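Local structure of tannase (Lactobacillus plantarum, 3WA7) at residues Ser201-Ile206 and Asp454-Asp459; Thr280-Asn285 and Met289-Asp294; Ala318-Thr323 and Leu445-Pro450; Asn359-Ala364 and Glu389-Ile394. The protein catalyses the hydrolysis of galloyl ester bonds in hydrolysable tannins and in simple gallate esters, releasing gallic acid. All blocks are in the same frame, centred on the assembly; numbering follows the deposited sequence.

Contact 1 (Ser201-Ile206 and Asp454-Asp459); sequences SAYCPI and DYDLGD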
loop_
_atom_site.group_PDB
_atom_site.type_symbol
_atom_site.label_atom_id
_atom_site.label_comp_id
_atom_site.label_asym_id
_atom_site.label_seq_id
_atom_site.Cartn_x
_atom_site.Cartn_y
_atom_site.Cartn_z
ATOM N N SER A 201 -2.122 6.755 4.831
ATOM C CA SER A 201 -0.919 6.180 5.408
ATOM C C SER A 201 -0.675 4.938 4.558
ATOM O O SER A 201 -1.575 4.110 4.380
ATOM C CB SER A 201 -1.113 5.770 6.866
ATOM O OG SER A 201 0.030 5.058 7.309
ATOM N N ALA A 202 0.530 4.811 4.018
ATOM C CA ALA A 202 0.834 3.662 3.179
ATOM C C ALA A 202 2.260 3.175 3.334
ATOM O O ALA A 202 3.212 3.950 3.209
ATOM C CB ALA A 202 0.562 4.002 1.718
ATOM N N TYR A 203 2.400 1.886 3.618
ATOM C CA TYR A 203 3.711 1.269 3.750
ATOM C C TYR A 203 3.985 0.487 2.473
ATOM O O TYR A 203 3.122 -0.250 1.986
ATOM C CB TYR A 203 3.756 0.341 4.964
ATOM C CG TYR A 203 3.647 1.085 6.272
ATOM C CD1 TYR A 203 2.403 1.414 6.807
ATOM C CD2 TYR A 203 4.790 1.502 6.955
ATOM C CE1 TYR A 203 2.297 2.139 7.991
ATOM C CE2 TYR A 203 4.696 2.227 8.136
ATOM C CZ TYR A 203 3.445 2.541 8.649
ATOM O OH TYR A 203 3.352 3.247 9.825
ATOM N N CYS A 204 5.187 0.674 1.932
ATOM C CA CYS A 204 5.634 0.030 0.697
ATOM C C CYS A 204 4.504 -0.232 -0.295
ATOM O O CYS A 204 4.285 -1.364 -0.719
ATOM C CB CYS A 204 6.388 -1.275 1.004
ATOM S SG CYS A 204 5.497 -2.538 1.963
ATOM N N PRO A 205 3.778 0.825 -0.692
ATOM C CA PRO A 205 2.677 0.646 -1.640
ATOM C C PRO A 205 3.139 0.086 -2.980
ATOM O O PRO A 205 3.908 0.720 -3.704
ATOM C CB PRO A 205 2.089 2.052 -1.763
ATOM C CG PRO A 205 3.287 2.939 -1.531
ATOM C CD PRO A 205 3.968 2.250 -0.364
ATOM N N ILE A 206 2.674 -1.116 -3.296
ATOM C CA ILE A 206 3.028 -1.759 -4.552
ATOM C C ILE A 206 1.994 -1.274 -5.560
ATOM O O ILE A 206 0.957 -1.907 -5.760
ATOM C CB ILE A 206 2.975 -3.292 -4.415
ATOM C CG1 ILE A 206 3.908 -3.741 -3.286
ATOM C CG2 ILE A 206 3.382 -3.952 -5.726
ATOM C CD1 ILE A 206 5.385 -3.459 -3.546
ATOM N N ASP A 454 3.726 -0.859 9.551
ATOM C CA ASP A 454 3.330 -0.647 10.945
ATOM C C ASP A 454 4.457 -0.851 11.962
ATOM O O ASP A 454 4.206 -1.269 13.092
ATOM C CB ASP A 454 2.164 -1.581 11.294
ATOM C CG ASP A 454 0.885 -1.240 10.538
ATOM O OD1 ASP A 454 0.968 -0.609 9.467
ATOM O OD2 ASP A 454 -0.208 -1.623 11.011
ATOM N N TYR A 455 5.689 -0.541 11.572
ATOM C CA TYR A 455 6.839 -0.716 12.461
ATOM C C TYR A 455 7.272 0.569 13.163
ATOM O O TYR A 455 8.230 0.565 13.938
ATOM C CB TYR A 455 8.016 -1.280 11.656
ATOM C CG TYR A 455 8.221 -0.570 10.337
ATOM C CD1 TYR A 455 8.703 0.736 10.293
ATOM C CD2 TYR A 455 7.877 -1.185 9.131
ATOM C CE1 TYR A 455 8.834 1.418 9.089
ATOM C CE2 TYR A 455 8.006 -0.512 7.919
ATOM C CZ TYR A 455 8.484 0.791 7.906
ATOM O OH TYR A 455 8.590 1.472 6.715
ATOM N N ASP A 456 6.556 1.657 12.901
ATOM C CA ASP A 456 6.874 2.964 13.473
ATOM C C ASP A 456 5.622 3.656 14.000
ATOM O O ASP A 456 5.412 4.840 13.738
ATOM C CB ASP A 456 7.491 3.836 12.382
ATOM C CG ASP A 456 6.592 3.942 11.162
ATOM O OD1 ASP A 456 5.537 3.273 11.159
ATOM O OD2 ASP A 456 6.930 4.678 10.211
ATOM N N LEU A 457 4.796 2.931 14.746
ATOM C CA LEU A 457 3.552 3.498 15.256
ATOM C C LEU A 457 3.693 4.804 16.036
ATOM O O LEU A 457 2.807 5.661 15.976
ATOM C CB LEU A 457 2.807 2.450 16.091
ATOM C CG LEU A 457 2.477 1.165 15.320
ATOM C CD1 LEU A 457 1.603 0.264 16.183
ATOM C CD2 LEU A 457 1.765 1.504 14.011
ATOM N N GLY A 458 4.794 4.965 16.764
ATOM C CA GLY A 458 4.995 6.191 17.517
ATOM C C GLY A 458 5.004 7.404 16.602
ATOM O O GLY A 458 4.381 8.429 16.898
ATOM N N ASP A 459 5.704 7.284 15.476
ATOM C CA ASP A 459 5.786 8.376 14.513
ATOM C C ASP A 459 4.486 8.500 13.712
ATOM O O ASP A 459 4.043 9.604 13.414
ATOM C CB ASP A 459 6.956 8.160 13.548
ATOM C CG ASP A 459 8.308 8.298 14.222
ATOM O OD1 ASP A 459 9.334 8.081 13.542
ATOM O OD2 ASP A 459 8.353 8.630 15.424
#
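Tyr203, the last residue of strand 199-203, makes a mixed polar and aromatic contact with the loop Asp454-Asp456, which leads into the C-terminal helix 457-468. Its phenol OH donates to the syn lone pair of Asp456 OD1 (2.6 Å), on the side of the second carboxylate oxygen; ring and carboxylate planes stand 64° apart. Because Asp456 OD2 is engaged in a salt bridge with Arg412 of strand 410-414, this one carboxylate ties the loop to two adjacent strands. The backbone N of Asp454 lies over the centre of one face of the tyrosine ring, 3.4 Å above its plane. With CG anti to the carbonyl carbon (chi1 -67°), Asp454 swings OD1 back to within 3.4 Å of Tyr203 CE1, while Asn160 and Thr97 hold its two oxygens. Tyr455 completes the surround: the edge of the Tyr203 ring is directed at the Tyr455 face in a T-shaped pair, with centroids 5.4 Å apart and planes at 76°. The last loop thus folds over the C-terminal end of a parallel strand, close to the presumed catalytic residues Ser163, Asp419 and His451, as is characteristic of the alpha/beta-hydrolase fold.

Contact 2 (Thr280-Asn285 and Met289-Asp294); sequences THLTLN and MGSFRD. With SO4 (sulfate ion), chain B.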
loop_
_atom_site.group_PDB
_atom_site.type_symbol
_atom_site.label_atom_id
_atom_site.label_comp_id
_atom_site.label_asym_id
_atom_site.label_seq_id
_atom_site.Cartn_x
_atom_site.Cartn_y
_atom_site.Cartn_z
ATOM N N THR A 280 12.696 22.772 -11.594
ATOM C CA THR A 280 13.622 22.034 -12.448
ATOM C C THR A 280 13.086 20.625 -12.696
ATOM O O THR A 280 12.636 19.963 -11.770
ATOM C CB THR A 280 15.007 21.913 -11.789
ATOM O OG1 THR A 280 15.548 23.221 -11.558
ATOM C CG2 THR A 280 15.944 21.134 -12.676
ATOM N N HIS A 281 13.144 20.167 -13.944
ATOM C CA HIS A 281 12.652 18.836 -14.287
ATOM C C HIS A 281 13.677 17.740 -14.005
ATOM O O HIS A 281 14.826 17.825 -14.442
ATOM C CB HIS A 281 12.256 18.787 -15.767
ATOM C CG HIS A 281 11.110 19.683 -16.116
ATOM N ND1 HIS A 281 10.737 19.941 -17.418
ATOM C CD2 HIS A 281 10.245 20.371 -15.334
ATOM C CE1 HIS A 281 9.691 20.749 -17.423
ATOM N NE2 HIS A 281 9.373 21.025 -16.171
ATOM N N LEU A 282 13.259 16.714 -13.271
ATOM C CA LEU A 282 14.141 15.595 -12.948
ATOM C C LEU A 282 14.162 14.644 -14.134
ATOM O O LEU A 282 13.116 14.348 -14.718
ATOM C CB LEU A 282 13.642 14.856 -11.704
ATOM C CG LEU A 282 13.661 15.662 -10.404
ATOM C CD1 LEU A 282 13.083 14.820 -9.275
ATOM C CD2 LEU A 282 15.090 16.079 -10.080
ATOM N N THR A 283 15.348 14.155 -14.487
ATOM C CA THR A 283 15.471 13.264 -15.636
ATOM C C THR A 283 16.499 12.151 -15.473
ATOM O O THR A 283 17.225 12.076 -14.478
ATOM C CB THR A 283 15.876 14.052 -16.906
ATOM O OG1 THR A 283 17.152 14.664 -16.688
ATOM C CG2 THR A 283 14.854 15.134 -17.235
ATOM N N LEU A 284 16.537 11.286 -16.479
ATOM C CA LEU A 284 17.481 10.182 -16.548
ATOM C C LEU A 284 17.964 10.151 -17.989
ATOM O O LEU A 284 17.189 10.418 -18.908
ATOM C CB LEU A 284 16.805 8.849 -16.226
ATOM C CG LEU A 284 16.433 8.575 -14.768
ATOM C CD1 LEU A 284 15.708 7.235 -14.677
ATOM C CD2 LEU A 284 17.691 8.571 -13.906
ATOM N N ASN A 285 19.237 9.844 -18.198
ATOM C CA ASN A 285 19.730 9.781 -19.564
ATOM C C ASN A 285 19.563 8.359 -20.067
ATOM O O ASN A 285 18.994 7.507 -19.382
ATOM C CB ASN A 285 21.201 10.208 -19.661
ATOM C CG ASN A 285 22.134 9.288 -18.902
ATOM O OD1 ASN A 285 21.815 8.126 -18.644
ATOM N ND2 ASN A 285 23.311 9.800 -18.562
HETATM N N MSE A 289 21.432 7.214 -15.753
HETATM C CA MSE A 289 22.130 8.152 -14.873
HETATM C C MSE A 289 21.421 9.498 -14.966
HETATM O O MSE A 289 20.656 9.737 -15.900
HETATM C CB MSE A 289 23.583 8.337 -15.324
HETATM C CG MSE A 289 24.371 7.053 -15.513
HETATM SE SE MSE A 289 24.515 6.002 -13.904
HETATM C CE MSE A 289 25.694 7.139 -12.888
ATOM N N GLY A 290 21.667 10.379 -14.003
ATOM C CA GLY A 290 21.031 11.682 -14.068
ATOM C C GLY A 290 20.492 12.228 -12.763
ATOM O O GLY A 290 20.651 11.625 -11.700
ATOM N N SER A 291 19.834 13.377 -12.853
ATOM C CA SER A 291 19.292 14.031 -11.672
ATOM C C SER A 291 18.343 13.159 -10.859
ATOM O O SER A 291 18.353 13.218 -9.628
ATOM C CB SER A 291 18.609 15.344 -12.064
ATOM O OG SER A 291 17.678 15.158 -13.112
ATOM N N PHE A 292 17.528 12.343 -11.522
ATOM C CA PHE A 292 16.616 11.486 -10.773
ATOM C C PHE A 292 17.390 10.410 -10.021
ATOM O O PHE A 292 17.053 10.078 -8.885
ATOM C CB PHE A 292 15.591 10.809 -11.683
ATOM C CG PHE A 292 14.588 9.981 -10.929
ATOM C CD1 PHE A 292 13.570 10.592 -10.197
ATOM C CD2 PHE A 292 14.691 8.596 -10.903
ATOM C CE1 PHE A 292 12.673 9.832 -9.448
ATOM C CE2 PHE A 292 13.797 7.826 -10.156
ATOM C CZ PHE A 292 12.789 8.443 -9.429
ATOM N N ARG A 293 18.419 9.855 -10.652
ATOM C CA ARG A 293 19.218 8.829 -9.990
ATOM C C ARG A 293 19.858 9.434 -8.738
ATOM O O ARG A 293 19.957 8.777 -7.697
ATOM C CB ARG A 293 20.309 8.305 -10.921
ATOM C CG ARG A 293 21.125 7.173 -10.309
ATOM C CD ARG A 293 22.254 6.728 -11.224
ATOM N NE ARG A 293 22.990 5.582 -10.687
ATOM C CZ ARG A 293 22.630 4.312 -10.846
ATOM N NH1 ARG A 293 21.537 4.009 -11.536
ATOM N NH2 ARG A 293 23.365 3.342 -10.316
ATOM N N ASP A 294 20.291 10.688 -8.851
ATOM C CA ASP A 294 20.906 11.395 -7.727
ATOM C C ASP A 294 19.963 11.403 -6.526
ATOM O O ASP A 294 20.398 11.260 -5.382
ATOM C CB ASP A 294 21.220 12.850 -8.106
ATOM C CG ASP A 294 22.465 12.993 -8.970
ATOM O OD1 ASP A 294 23.072 11.972 -9.360
ATOM O OD2 ASP A 294 22.837 14.151 -9.257
HETATM S S SO4 B . 26.270 5.313 -8.795
HETATM O O1 SO4 B . 26.219 5.779 -7.397
HETATM O O2 SO4 B . 25.808 3.919 -8.888
HETATM O O3 SO4 B . 25.415 6.172 -9.633
HETATM O O4 SO4 B . 27.662 5.393 -9.282
HETATM O O HOH W 1 17.535 17.406 -14.550
HETATM O O HOH W 2 19.722 14.165 -15.642
#
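Leu284 and Phe292 form the close-packed inner side of this contact, in which a loop folds back on the start of helix 291-309. Leu284 CD2 lies 3.8 Å from Phe292 CB, and the same methyl rests against Arg293 N. Phe292, whose CG is anti to its amide nitrogen (chi1 -177°), carries its ring onward to Leu269 of helix 252-271 and Ile428 of helix 425-436. Backbone bonds fix the approach: Asn285 N donates to Met289 O at 2.7 Å, and Phe292 N to Thr283 O at 3.0 Å. Gly290 occupies the N-cap position, where a beta carbon would collide with Thr283 O. Ser291 OG, turned back toward the loop, accepts a nearly straight bond from Thr283 N (2.9 Å, 170°). Arg293, buried, grips a sulfate, probably from the crystallisation liquor, by its guanidinium edge: NE donates to O3 at 2.7 Å and NH2 to O2; Arg297 and the backbone N of Leu332 and Ser333 complete the site. Toward solvent the fit is looser, and two waters mediate, one joining His281 O to Ser291 OG, the other Thr283 OG1 to Ser291 N. Here Asn285 OD1, chiefly the acceptor for Ala287 N, also takes Met289 N, 51° out of the amide carbonyl plane.

Contact 3 (Ala318-Thr323 and Leu445-Pro450); sequences AGFVVT and LPWDIP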
loop_
_atom_site.group_PDB
_atom_site.type_symbol
_atom_site.label_atom_id
_atom_site.label_comp_id
_atom_site.label_asym_id
_atom_site.label_seq_id
_atom_site.Cartn_x
_atom_site.Cartn_y
_atom_site.Cartn_z
ATOM N N ALA A 318 27.401 -2.796 1.294
ATOM C CA ALA A 318 28.515 -2.094 0.672
ATOM C C ALA A 318 28.070 -0.815 -0.033
ATOM O O ALA A 318 26.876 -0.604 -0.268
ATOM C CB ALA A 318 29.203 -3.018 -0.329
ATOM N N GLY A 319 29.038 0.046 -0.345
ATOM C CA GLY A 319 28.734 1.264 -1.074
ATOM C C GLY A 319 28.882 2.624 -0.416
ATOM O O GLY A 319 29.199 3.598 -1.097
ATOM N N PHE A 320 28.662 2.709 0.891
ATOM C CA PHE A 320 28.740 3.998 1.564
ATOM C C PHE A 320 30.128 4.499 1.933
ATOM O O PHE A 320 31.058 3.723 2.156
ATOM C CB PHE A 320 27.862 3.997 2.821
ATOM C CG PHE A 320 26.399 3.802 2.540
ATOM C CD1 PHE A 320 25.855 2.522 2.462
ATOM C CD2 PHE A 320 25.567 4.898 2.334
ATOM C CE1 PHE A 320 24.499 2.337 2.182
ATOM C CE2 PHE A 320 24.209 4.724 2.052
ATOM C CZ PHE A 320 23.676 3.441 1.977
ATOM N N VAL A 321 30.255 5.820 1.977
ATOM C CA VAL A 321 31.506 6.461 2.357
ATOM C C VAL A 321 31.191 7.281 3.595
ATOM O O VAL A 321 30.266 8.094 3.591
ATOM C CB VAL A 321 32.033 7.402 1.258
ATOM C CG1 VAL A 321 33.316 8.074 1.730
ATOM C CG2 VAL A 321 32.283 6.624 -0.022
ATOM N N VAL A 322 31.953 7.057 4.659
ATOM C CA VAL A 322 31.737 7.776 5.905
ATOM C C VAL A 322 32.917 8.669 6.261
ATOM O O VAL A 322 34.067 8.237 6.229
ATOM C CB VAL A 322 31.499 6.800 7.076
ATOM C CG1 VAL A 322 31.392 7.572 8.387
ATOM C CG2 VAL A 322 30.234 5.992 6.826
ATOM N N THR A 323 32.611 9.920 6.591
ATOM C CA THR A 323 33.617 10.898 6.987
ATOM C C THR A 323 33.155 11.413 8.348
ATOM O O THR A 323 32.085 12.009 8.455
ATOM C CB THR A 323 33.678 12.074 5.996
ATOM O OG1 THR A 323 33.778 11.570 4.656
ATOM C CG2 THR A 323 34.887 12.948 6.286
ATOM N N LEU A 445 12.527 6.580 3.741
ATOM C CA LEU A 445 13.015 5.266 3.340
ATOM C C LEU A 445 13.820 4.747 4.535
ATOM O O LEU A 445 15.045 4.766 4.513
ATOM C CB LEU A 445 13.947 5.380 2.127
ATOM C CG LEU A 445 14.360 4.115 1.384
ATOM C CD1 LEU A 445 13.243 3.695 0.437
ATOM C CD2 LEU A 445 15.632 4.389 0.600
ATOM N N PRO A 446 13.133 4.280 5.593
ATOM C CA PRO A 446 13.747 3.755 6.821
ATOM C C PRO A 446 14.867 2.740 6.606
ATOM O O PRO A 446 14.682 1.723 5.941
ATOM C CB PRO A 446 12.558 3.148 7.568
ATOM C CG PRO A 446 11.428 4.018 7.143
ATOM C CD PRO A 446 11.665 4.173 5.663
ATOM N N TRP A 447 16.021 3.018 7.207
ATOM C CA TRP A 447 17.199 2.160 7.085
ATOM C C TRP A 447 17.007 0.695 7.470
ATOM O O TRP A 447 16.442 0.374 8.517
ATOM C CB TRP A 447 18.357 2.734 7.913
ATOM C CG TRP A 447 19.599 1.890 7.839
ATOM C CD1 TRP A 447 20.075 1.032 8.794
ATOM C CD2 TRP A 447 20.494 1.790 6.727
ATOM N NE1 TRP A 447 21.212 0.402 8.338
ATOM C CE2 TRP A 447 21.490 0.850 7.073
ATOM C CE3 TRP A 447 20.548 2.403 5.467
ATOM C CZ2 TRP A 447 22.532 0.508 6.202
ATOM C CZ3 TRP A 447 21.581 2.062 4.602
ATOM C CH2 TRP A 447 22.559 1.122 4.974
ATOM N N ASP A 448 17.500 -0.181 6.604
ATOM C CA ASP A 448 17.469 -1.622 6.805
ATOM C C ASP A 448 16.119 -2.214 7.188
ATOM O O ASP A 448 16.053 -3.232 7.880
ATOM C CB ASP A 448 18.534 -2.004 7.841
ATOM C CG ASP A 448 18.889 -3.479 7.801
ATOM O OD1 ASP A 448 18.794 -4.085 6.714
ATOM O OD2 ASP A 448 19.280 -4.030 8.854
ATOM N N ILE A 449 15.044 -1.580 6.735
ATOM C CA ILE A 449 13.702 -2.078 7.009
ATOM C C ILE A 449 13.286 -2.905 5.802
ATOM O O ILE A 449 13.353 -2.438 4.667
ATOM C CB ILE A 449 12.702 -0.923 7.223
ATOM C CG1 ILE A 449 12.979 -0.246 8.567
ATOM C CG2 ILE A 449 11.270 -1.453 7.201
ATOM C CD1 ILE A 449 12.791 -1.170 9.755
ATOM N N PRO A 450 12.877 -4.159 6.034
ATOM C CA PRO A 450 12.455 -5.047 4.949
ATOM C C PRO A 450 11.049 -4.722 4.473
ATOM O O PRO A 450 10.463 -3.715 4.873
ATOM C CB PRO A 450 12.532 -6.423 5.596
ATOM C CG PRO A 450 12.038 -6.130 6.982
ATOM C CD PRO A 450 12.790 -4.847 7.336
#
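Phe320 and Trp447 alone join the two segments, their side chains approaching from opposite directions while the backbones stay far apart, with CA atoms 12.9 Å from each other. Phe320 opens strand 320-323 of a two-stranded hairpin, and its CB points toward the loop 445-450. From there CG stands anti to the carbonyl carbon (chi1 -63°), which sends the ring outward from the strand; the side chain also packs on Ala304 of helix 291-309 and on Val327 and Leu330 of the partner strand 326-330. CD1 comes within 4.4 Å of Trp447 CH2, but the close touching is done by the far end of the ring. CE1 lies 3.6 Å from Trp447 CH2, and the outermost atom, CZ, sits 3.6 Å from Trp447 CZ3. The CZ3-CH2 edge of the indole is therefore directed at the Phe320 face, shifted away from its centre, in an offset edge-to-face pair with planes at 74° and centroids 5.5 Å apart. Replacing Phe320 with alanine would probably leave that indole edge without its aromatic partner and open a gap between the hairpin and the loop. Trp447 follows Pro446 in a type II beta turn and also packs on Ser303 and Ala307 of helix 291-309, while its neighbour Asp448 forms a salt bridge with Lys316 just before the hairpin. The hairpin belongs to the long insertion between sheet strands 199-203 and 410-414, and it meets the loop following strand 440-444, the one that carries the presumed catalytic histidine in this alpha/beta-hydrolase fold.

Contact 4 (Asn359-Ala364 and Glu389-Ile394); sequences NLFGDA and ELIQAI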
loop_
_atom_site.group_PDB
_atom_site.type_symbol
_atom_site.label_atom_id
_atom_site.label_comp_id
_atom_site.label_asym_id
_atom_site.label_seq_id
_atom_site.Cartn_x
_atom_site.Cartn_y
_atom_site.Cartn_z
ATOM N N ASN A 359 -2.650 -12.148 -12.049
ATOM C CA ASN A 359 -3.908 -12.694 -11.539
ATOM C C ASN A 359 -4.859 -11.560 -11.146
ATOM O O ASN A 359 -6.070 -11.666 -11.326
ATOM C CB ASN A 359 -3.607 -13.590 -10.333
ATOM C CG ASN A 359 -4.810 -14.381 -9.853
ATOM O OD1 ASN A 359 -4.870 -14.765 -8.684
ATOM N ND2 ASN A 359 -5.759 -14.654 -10.750
ATOM N N LEU A 360 -4.305 -10.479 -10.601
ATOM C CA LEU A 360 -5.110 -9.318 -10.220
ATOM C C LEU A 360 -5.834 -8.767 -11.444
ATOM O O LEU A 360 -7.003 -8.383 -11.368
ATOM C CB LEU A 360 -4.219 -8.208 -9.639
ATOM C CG LEU A 360 -4.862 -6.819 -9.543
ATOM C CD1 LEU A 360 -5.973 -6.835 -8.490
ATOM C CD2 LEU A 360 -3.794 -5.779 -9.192
ATOM N N PHE A 361 -5.133 -8.730 -12.574
ATOM C CA PHE A 361 -5.706 -8.200 -13.804
ATOM C C PHE A 361 -6.528 -9.175 -14.640
ATOM O O PHE A 361 -6.897 -8.874 -15.778
ATOM C CB PHE A 361 -4.610 -7.560 -14.661
ATOM C CG PHE A 361 -4.221 -6.175 -14.208
ATOM C CD1 PHE A 361 -2.982 -5.937 -13.619
ATOM C CD2 PHE A 361 -5.098 -5.107 -14.372
ATOM C CE1 PHE A 361 -2.622 -4.652 -13.204
ATOM C CE2 PHE A 361 -4.750 -3.820 -13.962
ATOM C CZ PHE A 361 -3.510 -3.592 -13.377
ATOM N N GLY A 362 -6.813 -10.348 -14.088
ATOM C CA GLY A 362 -7.648 -11.287 -14.813
ATOM C C GLY A 362 -9.069 -10.778 -14.638
ATOM O O GLY A 362 -9.284 -9.793 -13.927
ATOM N N ASP A 363 -10.039 -11.412 -15.288
ATOM C CA ASP A 363 -11.426 -10.994 -15.137
ATOM C C ASP A 363 -12.353 -12.198 -15.198
ATOM O O ASP A 363 -11.909 -13.334 -15.033
ATOM C CB ASP A 363 -11.820 -9.947 -16.194
ATOM C CG ASP A 363 -11.694 -10.457 -17.619
ATOM O OD1 ASP A 363 -11.494 -11.672 -17.826
ATOM O OD2 ASP A 363 -11.808 -9.625 -18.543
ATOM N N ALA A 364 -13.638 -11.949 -15.430
ATOM C CA ALA A 364 -14.624 -13.019 -15.485
ATOM C C ALA A 364 -14.289 -14.117 -16.486
ATOM O O ALA A 364 -14.749 -15.252 -16.340
ATOM C CB ALA A 364 -16.003 -12.438 -15.792
ATOM N N GLU A 389 -8.136 1.511 -19.496
ATOM C CA GLU A 389 -8.892 2.378 -18.600
ATOM C C GLU A 389 -8.869 1.830 -17.174
ATOM O O GLU A 389 -8.794 2.590 -16.210
ATOM C CB GLU A 389 -10.333 2.501 -19.100
ATOM C CG GLU A 389 -11.149 3.594 -18.436
ATOM C CD GLU A 389 -12.522 3.748 -19.068
ATOM O OE1 GLU A 389 -12.591 3.901 -20.306
ATOM O OE2 GLU A 389 -13.532 3.719 -18.335
ATOM N N LEU A 390 -8.934 0.508 -17.048
ATOM C CA LEU A 390 -8.907 -0.139 -15.736
ATOM C C LEU A 390 -7.522 -0.024 -15.109
ATOM O O LEU A 390 -7.388 0.236 -13.913
ATOM C CB LEU A 390 -9.295 -1.616 -15.867
ATOM C CG LEU A 390 -9.136 -2.474 -14.602
ATOM C CD1 LEU A 390 -9.969 -1.894 -13.463
ATOM C CD2 LEU A 390 -9.572 -3.902 -14.905
ATOM N N ILE A 391 -6.489 -0.230 -15.916
ATOM C CA ILE A 391 -5.122 -0.129 -15.421
ATOM C C ILE A 391 -4.912 1.280 -14.860
ATOM O O ILE A 391 -4.380 1.455 -13.762
ATOM C CB ILE A 391 -4.111 -0.396 -16.557
ATOM C CG1 ILE A 391 -4.246 -1.844 -17.036
ATOM C CG2 ILE A 391 -2.699 -0.099 -16.077
ATOM C CD1 ILE A 391 -3.423 -2.163 -18.275
ATOM N N GLN A 392 -5.354 2.277 -15.615
ATOM C CA GLN A 392 -5.225 3.672 -15.206
ATOM C C GLN A 392 -6.047 3.983 -13.952
ATOM O O GLN A 392 -5.591 4.697 -13.048
ATOM C CB GLN A 392 -5.673 4.582 -16.353
ATOM C CG GLN A 392 -5.629 6.064 -16.040
ATOM C CD GLN A 392 -6.144 6.908 -17.189
ATOM O OE1 GLN A 392 -5.571 6.910 -18.280
ATOM N NE2 GLN A 392 -7.233 7.626 -16.952
ATOM N N ALA A 393 -7.256 3.433 -13.901
ATOM C CA ALA A 393 -8.163 3.652 -12.782
ATOM C C ALA A 393 -7.628 3.179 -11.431
ATOM O O ALA A 393 -7.954 3.768 -10.397
ATOM C CB ALA A 393 -9.507 2.978 -13.068
ATOM N N ILE A 394 -6.815 2.127 -11.421
ATOM C CA ILE A 394 -6.295 1.640 -10.146
ATOM C C ILE A 394 -4.877 2.108 -9.833
ATOM O O ILE A 394 -4.245 1.614 -8.899
ATOM C CB ILE A 394 -6.350 0.094 -10.040
ATOM C CG1 ILE A 394 -5.396 -0.551 -11.043
ATOM C CG2 ILE A 394 -7.779 -0.387 -10.248
ATOM C CD1 ILE A 394 -5.200 -2.037 -10.788
#
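Phe361, the first residue to leave helical geometry after helix 356-360, faces Ile391 of helix 388-393 with CA atoms 8.3 Å apart, and no hydrogen bond crosses between the two backbones. The contact is hydrophobic packing between two helix ends inside the long insertion that this alpha/beta-hydrolase carries between sheet strands 199-203 and 410-414. Helix 388-393 finishes in a last turn closed by Ile394 N donating to Leu390 O at 3.2 Å, which places Ile391 and Ile394 together against the phenylalanine. The Phe361 ring does most of the touching, and with its outer end. Its CE2 lies 3.7 Å from Ile391 CG1, where the two side chains cross at about a right angle. The Ile394 and Phe361 side chains approach head-on, from opposite directions: with CG1 set between the backbone N and carbonyl carbon (chi1 66°) and the chain extended beyond it (chi2 168°), the Ile394 CD1 methyl is carried to 3.5 Å from Phe361 CZ. Both isoleucines meet the ring obliquely. Elsewhere the ring stacks with Phe371 and touches Leu209 of helix 209-220, whose residue Glu210 also adjoins Ile391, so that helix backs both segments. A serine in place of Phe361 would probably leave Ile391 and Ile394 without their shared aromatic surface, opening a gap in this buried region and depriving Phe371 of its stacking partner. Leu360, still helical, adds a more distant apolar contact to the same isoleucine methyl, its CD2 lying 4.3 Å from Ile394 CD1.

How the contacts relate
Of the four, contact 1 closes the longest stretch of chain, and the other three are nested within it. Contact 2 closes before contact 3 opens, and contact 4 lies inside the loop of contact 3. Contacts 1 and 3, with centres 19 Å apart, touch directly: Tyr455 CE2 packs 3.5 Å from Ile449 CG2, so the loop between strand 440-444 and helix 457-468 serves both. Helix 291-309 starts in contact 2 and later flanks contact 3, whose centre is 21 Å from that of contact 2. The centres of contacts 3 and 4 lie 36 Å apart, on opposite sides of the chain's centre. The insertion is thus fastened to itself by contacts 2 and 4 and to the hydrolase core by contact 3.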